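Local coordinates for adhesion and penetration protein autotransporter (Haemophilus influenzae, PDB 3SYJ) that probably acts as a serine protease and promotes bacterial adherence to and invasion of host cells, its passenger domain self-associating between cells in bacterial aggregation, at residues Leu313-Lys318 / Asn328-Arg333. Residues are numbered along the deposited sequence; the frame is centred on the assembly and turned at random.
Sequences LKEKDK and NIYSPR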
loop_
_atom_site.group_PDB
_atom_site.type_symbol
_atom_site.label_atom_id
_atom_site.label_comp_id
_atom_site.label_asym_id
_atom_site.label_seq_id
_atom_site.Cartn_x
_atom_site.Cartn_y
_atom_site.Cartn_z
ATOM N N LEU A 313 -43.741 -35.147 58.393
ATOM C CA LEU A 313 -42.941 -34.856 57.216
ATOM C C LEU A 313 -42.885 -36.079 56.289
ATOM O O LEU A 313 -42.807 -35.942 55.066
ATOM C CB LEU A 313 -41.535 -34.435 57.645
ATOM C CG LEU A 313 -40.660 -33.788 56.575
ATOM C CD1 LEU A 313 -41.475 -32.786 55.768
ATOM C CD2 LEU A 313 -39.448 -33.128 57.213
ATOM N N LYS A 314 -42.931 -37.269 56.887
ATOM C CA LYS A 314 -42.945 -38.531 56.146
ATOM C C LYS A 314 -44.090 -39.425 56.602
ATOM O O LYS A 314 -44.391 -39.507 57.789
ATOM C CB LYS A 314 -41.643 -39.298 56.360
ATOM C CG LYS A 314 -40.394 -38.461 56.280
ATOM C CD LYS A 314 -39.898 -38.319 54.860
ATOM C CE LYS A 314 -38.441 -37.869 54.850
ATOM N NZ LYS A 314 -38.265 -36.518 55.469
ATOM N N GLU A 315 -44.716 -40.111 55.658
ATOM C CA GLU A 315 -45.752 -41.072 55.994
ATOM C C GLU A 315 -45.922 -42.073 54.860
ATOM O O GLU A 315 -45.459 -41.842 53.741
ATOM C CB GLU A 315 -47.071 -40.357 56.280
ATOM C CG GLU A 315 -48.046 -41.168 57.118
ATOM C CD GLU A 315 -49.263 -40.362 57.534
ATOM O OE1 GLU A 315 -49.277 -39.852 58.674
ATOM O OE2 GLU A 315 -50.200 -40.229 56.718
ATOM N N LYS A 316 -46.588 -43.183 55.150
ATOM C CA LYS A 316 -46.837 -44.198 54.141
ATOM C C LYS A 316 -48.060 -43.838 53.308
ATOM O O LYS A 316 -49.152 -43.653 53.836
ATOM C CB LYS A 316 -47.015 -45.571 54.793
ATOM C CG LYS A 316 -47.261 -46.707 53.812
ATOM C CD LYS A 316 -47.123 -48.059 54.503
ATOM C CE LYS A 316 -47.611 -49.201 53.615
ATOM N NZ LYS A 316 -47.486 -50.518 54.303
ATOM N N ASP A 317 -47.864 -43.748 52.000
ATOM C CA ASP A 317 -48.919 -43.347 51.084
ATOM C C ASP A 317 -49.888 -44.498 50.838
ATOM O O ASP A 317 -49.657 -45.625 51.279
ATOM C CB ASP A 317 -48.295 -42.893 49.765
ATOM C CG ASP A 317 -49.099 -41.823 49.067
ATOM O OD1 ASP A 317 -50.298 -41.661 49.376
ATOM O OD2 ASP A 317 -48.522 -41.143 48.195
ATOM N N LYS A 318 -50.975 -44.204 50.134
ATOM C CA LYS A 318 -51.984 -45.199 49.817
ATOM C C LYS A 318 -51.373 -46.325 48.996
ATOM O O LYS A 318 -50.651 -46.075 48.031
ATOM C CB LYS A 318 -53.146 -44.562 49.042
ATOM C CG LYS A 318 -54.089 -43.705 49.893
ATOM C CD LYS A 318 -55.104 -42.909 49.042
ATOM C CE LYS A 318 -54.492 -41.637 48.412
ATOM N NZ LYS A 318 -55.486 -40.762 47.701
ATOM N N ASN A 328 -43.269 -46.798 50.360
ATOM C CA ASN A 328 -44.256 -45.892 49.781
ATOM C C ASN A 328 -44.336 -44.505 50.432
ATOM O O ASN A 328 -45.383 -43.968 50.655
ATOM C CB ASN A 328 -45.620 -46.520 49.784
ATOM C CG ASN A 328 -45.774 -47.534 48.738
ATOM O OD1 ASN A 328 -46.018 -47.209 47.622
ATOM N ND2 ASN A 328 -45.660 -48.784 49.101
ATOM N N ILE A 329 -43.189 -43.961 50.717
ATOM C CA ILE A 329 -43.092 -42.762 51.474
ATOM C C ILE A 329 -43.623 -41.537 50.746
ATOM O O ILE A 329 -43.305 -41.316 49.618
ATOM C CB ILE A 329 -41.684 -42.558 51.911
ATOM C CG1 ILE A 329 -41.365 -43.537 53.031
ATOM C CG2 ILE A 329 -41.499 -41.167 52.335
ATOM C CD1 ILE A 329 -39.966 -43.886 53.128
ATOM N N TYR A 330 -44.442 -40.750 51.418
ATOM C CA TYR A 330 -44.815 -39.427 50.924
ATOM C C TYR A 330 -44.770 -38.365 52.016
ATOM O O TYR A 330 -44.379 -38.659 53.116
ATOM C CB TYR A 330 -46.141 -39.461 50.186
ATOM C CG TYR A 330 -47.333 -39.349 51.039
ATOM C CD1 TYR A 330 -48.256 -38.363 50.838
ATOM C CD2 TYR A 330 -47.559 -40.237 52.056
ATOM C CE1 TYR A 330 -49.345 -38.282 51.623
ATOM C CE2 TYR A 330 -48.624 -40.145 52.823
ATOM C CZ TYR A 330 -49.521 -39.171 52.613
ATOM O OH TYR A 330 -50.601 -39.106 53.384
ATOM N N SER A 331 -45.138 -37.123 51.690
ATOM C CA SER A 331 -45.044 -36.039 52.656
ATOM C C SER A 331 -46.394 -35.356 52.841
ATOM O O SER A 331 -46.717 -34.404 52.132
ATOM C CB SER A 331 -44.005 -35.022 52.200
ATOM O OG SER A 331 -43.794 -34.036 53.197
ATOM N N PRO A 332 -47.191 -35.840 53.800
ATOM C CA PRO A 332 -48.528 -35.274 54.026
ATOM C C PRO A 332 -48.433 -33.786 54.355
ATOM O O PRO A 332 -49.326 -33.014 54.006
ATOM C CB PRO A 332 -49.041 -36.040 55.253
ATOM C CG PRO A 332 -48.161 -37.234 55.380
ATOM C CD PRO A 332 -46.836 -36.858 54.801
ATOM N N ARG A 333 -47.350 -33.403 55.026
ATOM C CA ARG A 333 -47.116 -32.022 55.443
ATOM C C ARG A 333 -46.904 -31.075 54.260
ATOM O O ARG A 333 -47.467 -29.987 54.221
ATOM C CB ARG A 333 -45.909 -31.958 56.378
ATOM C CG ARG A 333 -45.415 -30.550 56.680
ATOM C CD ARG A 333 -44.204 -30.587 57.604
ATOM N NE ARG A 333 -44.530 -31.228 58.878
ATOM C CZ ARG A 333 -43.659 -31.455 59.857
ATOM N NH1 ARG A 333 -42.391 -31.095 59.720
ATOM N NH2 ARG A 333 -44.060 -32.048 60.977
#
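Y330 lies between D317 and P332 in a short two-stranded antiparallel ladder, strands 315-316 and 329-330, in the excursion between strands 301-308 and 340-343 of the passenger's beta-helix. The D317 carboxylate stacks on one face of the ring, with CG 3.6 Å above its plane and the two planes 14° apart; on the opposite face P332 N sits near the rim. With chi1 at 85°, the ring CG falls between the backbone N and carbonyl carbon of Y330, and the ring lies alongside the partner strand, its CD2 edge 3.1 Å from E315 O. The same oxygen accepts the nearly straight bond from Y330 N (2.8 Å), while E315 N returns a more bent one to Y330 O. Beyond this pair, D317 N donates to N328 O. Of the carboxylate oxygens, OD1 takes a salt bridge from K100 and a hydrogen bond from K318 N, and OD2 one from R101 N, so the group that covers the tyrosine is fixed. E315 runs extended beside Y330, pointing the same way, and its CB presses against P332 CG at 3.4 Å. At the far end L313 N lies over the rim of one face of the R333 guanidinium, whose NE is hydrogen-bonded to L311 O. S331, at the N-cap of the short, weakly bonded helix 332-335, closes the ladder: its OG, weakly bonded to L334 N, donates to L313 O at 2.8 Å, 23° from the carbonyl plane.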